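Local atomic coordinates of ADP-ribosylating toxin CARDS (Mycoplasma pneumoniae, PDB entry 4TLV), a protein that transfers the ADP-ribosyl group from NAD(+) to multiple target proteins and causes vacuolation and cytopathic damage in mammalian cells. Residues R33-H38 and Y90-T95; S47-T52 and Q195-T200. All coordinates share one frame; numbering follows the deposited sequence.

Contact 1: R33-H38 and Y90-T95; sequences RNFFEH and YNARAT. With ACT (acetate ion), chain N.
Phe35 packs against Ala92 and Thr95 in a small, buried contact, mainly apolar, between two helix starts of the mART domain: the first turn of helix 35-40 meets the first turn of helix 92-104. Phe35 holds its CG anti to the backbone N (chi1 175°), which sends the ring across the gap. Thr95 CG2 sits over one ring face, 3.7 Å from the Phe35 centroid, a CH-pi contact. At the ring edge, near its plane, Phe35 CZ comes to 3.3 Å from Ala92 O.

With its methyl spent on the ring, Thr95 turns OG1 back to donate to Asn91 O at 2.8 Å. That carbonyl is gripped twice, since Thr95 N reaches it from the opposite face; Thr95 OG1 is in turn bonded to Trp197 N. Asparagines N-cap both helices: Asn34 OD1 accepts from Glu37 N, and Asn91 OD1 from Ala94 N. The CB of Arg93 points away from segment 33-38; its guanidinium binds one oxygen of an acetate, probably from the crystallisation liquor, through NH1 and NH2, and is also salt-bridged to Glu97. Strand 89-91 runs straight into helix 92-104 and pairs with strand 134-138, while Leu99 of that helix and Leu125 of helix 115-126 also pack against Phe35.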
# COMPACT_ATOMS: atom_id res chain seq x y z
N ARG A 33 5.98 -8.06 -23.79
CA ARG A 33 5.51 -6.85 -23.12
C ARG A 33 4.02 -7.00 -22.85
O ARG A 33 3.20 -6.41 -23.54
CB ARG A 33 5.80 -5.59 -23.96
CG ARG A 33 7.27 -5.25 -24.09
CD ARG A 33 7.50 -4.16 -25.13
NE ARG A 33 7.37 -2.79 -24.62
CZ ARG A 33 6.59 -1.87 -25.18
NH1 ARG A 33 5.85 -2.19 -26.24
NH2 ARG A 33 6.54 -0.64 -24.70
N ASN A 34 3.67 -7.81 -21.86
CA ASN A 34 2.27 -8.06 -21.56
C ASN A 34 2.03 -7.70 -20.10
O ASN A 34 2.56 -8.37 -19.21
CB ASN A 34 1.92 -9.53 -21.82
CG ASN A 34 0.45 -9.82 -21.62
OD1 ASN A 34 -0.14 -9.45 -20.60
ND2 ASN A 34 -0.16 -10.52 -22.60
N PHE A 35 1.25 -6.65 -19.86
CA PHE A 35 1.12 -6.13 -18.49
C PHE A 35 0.47 -7.15 -17.55
O PHE A 35 0.98 -7.43 -16.45
CB PHE A 35 0.34 -4.82 -18.48
CG PHE A 35 0.06 -4.29 -17.10
CD1 PHE A 35 1.07 -3.72 -16.35
CD2 PHE A 35 -1.23 -4.35 -16.56
CE1 PHE A 35 0.80 -3.22 -15.07
CE2 PHE A 35 -1.49 -3.87 -15.29
CZ PHE A 35 -0.47 -3.30 -14.54
N PHE A 36 -0.67 -7.70 -17.96
CA PHE A 36 -1.38 -8.63 -17.10
C PHE A 36 -0.59 -9.90 -16.80
O PHE A 36 -0.61 -10.40 -15.67
CB PHE A 36 -2.78 -8.96 -17.64
CG PHE A 36 -3.79 -7.87 -17.40
CD1 PHE A 36 -4.52 -7.83 -16.23
CD2 PHE A 36 -4.00 -6.89 -18.35
CE1 PHE A 36 -5.45 -6.82 -16.00
CE2 PHE A 36 -4.92 -5.88 -18.13
CZ PHE A 36 -5.65 -5.85 -16.96
N GLU A 37 0.11 -10.44 -17.81
CA GLU A 37 0.92 -11.64 -17.58
C GLU A 37 2.05 -11.37 -16.59
O GLU A 37 2.48 -12.27 -15.85
CB GLU A 37 1.51 -12.17 -18.90
CG GLU A 37 0.46 -12.85 -19.78
CD GLU A 37 1.04 -13.41 -21.07
OE1 GLU A 37 2.25 -13.21 -21.33
OE2 GLU A 37 0.29 -14.06 -21.83
N HIS A 38 2.56 -10.14 -16.59
CA HIS A 38 3.63 -9.77 -15.67
C HIS A 38 3.13 -9.65 -14.23
O HIS A 38 3.78 -10.12 -13.29
CB HIS A 38 4.27 -8.45 -16.10
CG HIS A 38 5.26 -7.93 -15.11
ND1 HIS A 38 6.45 -8.57 -14.85
CD2 HIS A 38 5.20 -6.88 -14.26
CE1 HIS A 38 7.09 -7.92 -13.89
NE2 HIS A 38 6.36 -6.88 -13.52
N TYR A 90 7.69 2.52 -14.76
CA TYR A 90 6.26 2.77 -14.71
C TYR A 90 5.62 2.15 -13.48
O TYR A 90 5.98 1.04 -13.10
CB TYR A 90 5.58 2.13 -15.92
CG TYR A 90 6.08 2.73 -17.21
CD1 TYR A 90 7.22 2.23 -17.84
CD2 TYR A 90 5.42 3.81 -17.79
CE1 TYR A 90 7.70 2.81 -19.02
CE2 TYR A 90 5.89 4.38 -18.98
CZ TYR A 90 7.02 3.87 -19.58
OH TYR A 90 7.47 4.44 -20.76
N ASN A 91 4.63 2.82 -12.92
CA ASN A 91 3.93 2.27 -11.75
C ASN A 91 2.87 1.22 -12.12
O ASN A 91 1.96 1.48 -12.92
CB ASN A 91 3.29 3.39 -10.93
CG ASN A 91 2.66 2.87 -9.65
OD1 ASN A 91 1.48 2.59 -9.61
ND2 ASN A 91 3.49 2.69 -8.60
N ALA A 92 2.97 0.03 -11.52
CA ALA A 92 2.05 -1.06 -11.86
C ALA A 92 0.61 -0.70 -11.49
O ALA A 92 -0.31 -0.86 -12.31
CB ALA A 92 2.48 -2.39 -11.20
N ARG A 93 0.40 -0.20 -10.27
CA ARG A 93 -0.98 0.12 -9.86
C ARG A 93 -1.64 1.19 -10.76
O ARG A 93 -2.78 1.01 -11.20
CB ARG A 93 -1.07 0.52 -8.37
CG ARG A 93 -1.15 -0.70 -7.41
CD ARG A 93 -2.62 -1.03 -7.01
NE ARG A 93 -3.14 0.07 -6.21
CZ ARG A 93 -4.09 0.91 -6.58
NH1 ARG A 93 -4.71 0.76 -7.75
NH2 ARG A 93 -4.44 1.91 -5.78
N ALA A 94 -0.93 2.28 -11.03
CA ALA A 94 -1.50 3.36 -11.83
C ALA A 94 -1.77 2.86 -13.25
O ALA A 94 -2.76 3.24 -13.89
CB ALA A 94 -0.55 4.56 -11.86
N THR A 95 -0.87 2.02 -13.76
CA THR A 95 -1.05 1.44 -15.08
C THR A 95 -2.36 0.64 -15.11
O THR A 95 -3.14 0.74 -16.06
CB THR A 95 0.17 0.55 -15.47
OG1 THR A 95 1.33 1.37 -15.64
CG2 THR A 95 -0.10 -0.21 -16.80
C ACT N . -7.56 3.91 -7.05
O ACT N . -6.51 3.23 -7.14
OXT ACT N . -8.25 4.01 -8.10
CH3 ACT N . -7.94 4.56 -5.76

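Contact 2: S47-T52 and Q195-T200; sequences SYFIST and QPWLPT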
# COMPACT_ATOMS: atom_id res chain seq x y z
N SER A 47 8.78 -12.38 -19.43
CA SER A 47 8.48 -10.94 -19.43
C SER A 47 9.66 -10.03 -19.78
O SER A 47 10.81 -10.27 -19.40
CB SER A 47 7.89 -10.48 -18.09
OG SER A 47 7.44 -9.14 -18.20
N TYR A 48 9.33 -8.95 -20.51
CA TYR A 48 10.29 -7.91 -20.85
C TYR A 48 10.40 -6.92 -19.71
O TYR A 48 11.26 -6.08 -19.71
CB TYR A 48 9.78 -7.15 -22.08
CG TYR A 48 10.76 -6.17 -22.68
CD1 TYR A 48 11.96 -6.61 -23.25
CD2 TYR A 48 10.47 -4.81 -22.73
CE1 TYR A 48 12.85 -5.72 -23.81
CE2 TYR A 48 11.35 -3.90 -23.30
CZ TYR A 48 12.54 -4.36 -23.84
OH TYR A 48 13.42 -3.46 -24.40
N PHE A 49 9.49 -7.02 -18.73
CA PHE A 49 9.44 -6.05 -17.65
C PHE A 49 10.27 -6.52 -16.47
O PHE A 49 10.21 -7.69 -16.10
CB PHE A 49 7.99 -5.86 -17.19
CG PHE A 49 7.06 -5.37 -18.28
CD1 PHE A 49 7.52 -4.50 -19.27
CD2 PHE A 49 5.72 -5.76 -18.31
CE1 PHE A 49 6.67 -4.03 -20.27
CE2 PHE A 49 4.86 -5.29 -19.30
CZ PHE A 49 5.36 -4.42 -20.30
N ILE A 50 11.03 -5.61 -15.86
CA ILE A 50 11.79 -5.93 -14.64
C ILE A 50 11.17 -5.26 -13.42
O ILE A 50 10.90 -4.06 -13.44
CB ILE A 50 13.25 -5.50 -14.76
CG1 ILE A 50 13.94 -6.24 -15.91
CG2 ILE A 50 14.02 -5.78 -13.46
CD1 ILE A 50 15.36 -5.73 -16.18
N SER A 51 10.94 -6.02 -12.35
CA SER A 51 10.25 -5.48 -11.17
C SER A 51 11.18 -4.79 -10.18
O SER A 51 12.30 -5.23 -9.93
CB SER A 51 9.49 -6.59 -10.45
OG SER A 51 10.39 -7.63 -10.09
N THR A 52 10.68 -3.70 -9.62
CA THR A 52 11.32 -3.00 -8.52
C THR A 52 10.20 -2.49 -7.62
O THR A 52 9.03 -2.54 -7.98
CB THR A 52 12.13 -1.75 -9.00
OG1 THR A 52 11.21 -0.75 -9.46
CG2 THR A 52 13.12 -2.11 -10.13
N GLN A 195 3.37 8.77 -16.01
CA GLN A 195 2.23 8.30 -16.81
C GLN A 195 1.98 6.81 -16.67
O GLN A 195 2.90 6.04 -16.42
CB GLN A 195 2.48 8.59 -18.29
CG GLN A 195 3.13 9.91 -18.57
CD GLN A 195 2.15 10.91 -19.06
OE1 GLN A 195 2.00 11.10 -20.26
NE2 GLN A 195 1.47 11.57 -18.13
N PRO A 196 0.73 6.39 -16.88
CA PRO A 196 0.41 4.96 -16.95
C PRO A 196 1.05 4.38 -18.19
O PRO A 196 1.14 5.04 -19.24
CB PRO A 196 -1.11 4.91 -17.09
CG PRO A 196 -1.58 6.30 -17.28
CD PRO A 196 -0.44 7.26 -17.13
N TRP A 197 1.49 3.13 -18.08
CA TRP A 197 2.14 2.46 -19.21
C TRP A 197 1.12 2.01 -20.26
O TRP A 197 0.04 1.53 -19.92
CB TRP A 197 2.89 1.23 -18.71
CG TRP A 197 3.60 0.53 -19.80
CD1 TRP A 197 4.84 0.84 -20.31
CD2 TRP A 197 3.13 -0.61 -20.54
NE1 TRP A 197 5.16 -0.05 -21.32
CE2 TRP A 197 4.13 -0.94 -21.48
CE3 TRP A 197 1.96 -1.37 -20.50
CZ2 TRP A 197 4.00 -2.01 -22.36
CZ3 TRP A 197 1.83 -2.44 -21.38
CH2 TRP A 197 2.85 -2.74 -22.30
N LEU A 198 1.48 2.16 -21.53
CA LEU A 198 0.76 1.52 -22.64
C LEU A 198 1.87 1.11 -23.60
O LEU A 198 2.94 1.70 -23.59
CB LEU A 198 -0.19 2.50 -23.33
CG LEU A 198 -1.52 2.78 -22.61
CD1 LEU A 198 -2.38 3.72 -23.44
CD2 LEU A 198 -2.27 1.50 -22.29
N PRO A 199 1.60 0.12 -24.45
CA PRO A 199 2.65 -0.49 -25.28
C PRO A 199 3.05 0.33 -26.50
O PRO A 199 4.11 0.04 -27.07
CB PRO A 199 2.00 -1.80 -25.75
CG PRO A 199 0.56 -1.48 -25.79
CD PRO A 199 0.33 -0.63 -24.55
N THR A 200 2.24 1.31 -26.91
CA THR A 200 2.50 2.05 -28.14
C THR A 200 2.54 3.56 -27.85
O THR A 200 2.06 4.01 -26.82
CB THR A 200 1.43 1.74 -29.22
OG1 THR A 200 0.16 2.20 -28.77
CG2 THR A 200 1.34 0.24 -29.48
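The carboxylate oxygen OD2 of Asp138 accepts a hydrogen bond from the indole NE1 of Trp197, whose indole face meets the edge of the Phe49 ring, and also forms a salt bridge with Arg33 NH2. The tie to Asp138 should limit rotation of the indole, which presents its six-membered ring to Phe49.

The contact across the two segments is a T-shaped, edge-to-face pair; in the mART domain it joins the start of strand 49-53 to the loop between strands 168-181 and 207-210. The Phe49 ring and the six-membered ring of Trp197 have centroids 5.0 Å apart and planes at 79°. Phe49 leads with its far end: CZ is 3.4 Å from Trp197 CZ2 and 3.6 Å from Trp197 CH2, offset from the middle of the indole toward its rim. Phe49 CE1 follows at a looser 3.9 Å from Trp197 CZ2. The backbones stay well apart, with the CA atoms of Phe49 and Trp197 separated by 11.3 Å, and the two side chains, arriving from opposite directions, span the gap between them. Trp197 extends its indole with CG anti to the backbone N (chi1 -178°). On the other face of the indole, Pro199 N lies 3.7 Å above the plane, so the ring is flanked by its own chain and by Phe49.

An ST turn, with Ser47 OG accepting from Phe49 N at 3.0 Å, leads into strand 49-53. Phe136 of the central strand 134-138 meets both rings, and Tyr90 packs edge-to-face with Trp197. No hydrogen bond crosses between the segments, so their direct contact probably rests on apolar burial and on the weak attraction of the Phe49 C-H edge for the indole face, with the polar hold on the indole coming from Asp138.

The centres of contacts 1 and 2 lie about 5 Å apart, within the mART domain, and their segments alternate along the chain: 33-38, 47-52, 90-95, then 195-200. Both reach the same three-stranded antiparallel sheet, in which strands 49-53 and 89-91 are the outer members on either side of 134-138. Helix 35-40 precedes strand 49-53 in sequence, and Arg33 touches contact 2 at both segments: its CG packs on Tyr48 CD2, and NH1 probably bonds to Pro199 O. The loop between strands 168-181 and 207-210, the last of the four segments in the chain, therefore packs onto parts of the mART domain that come earlier.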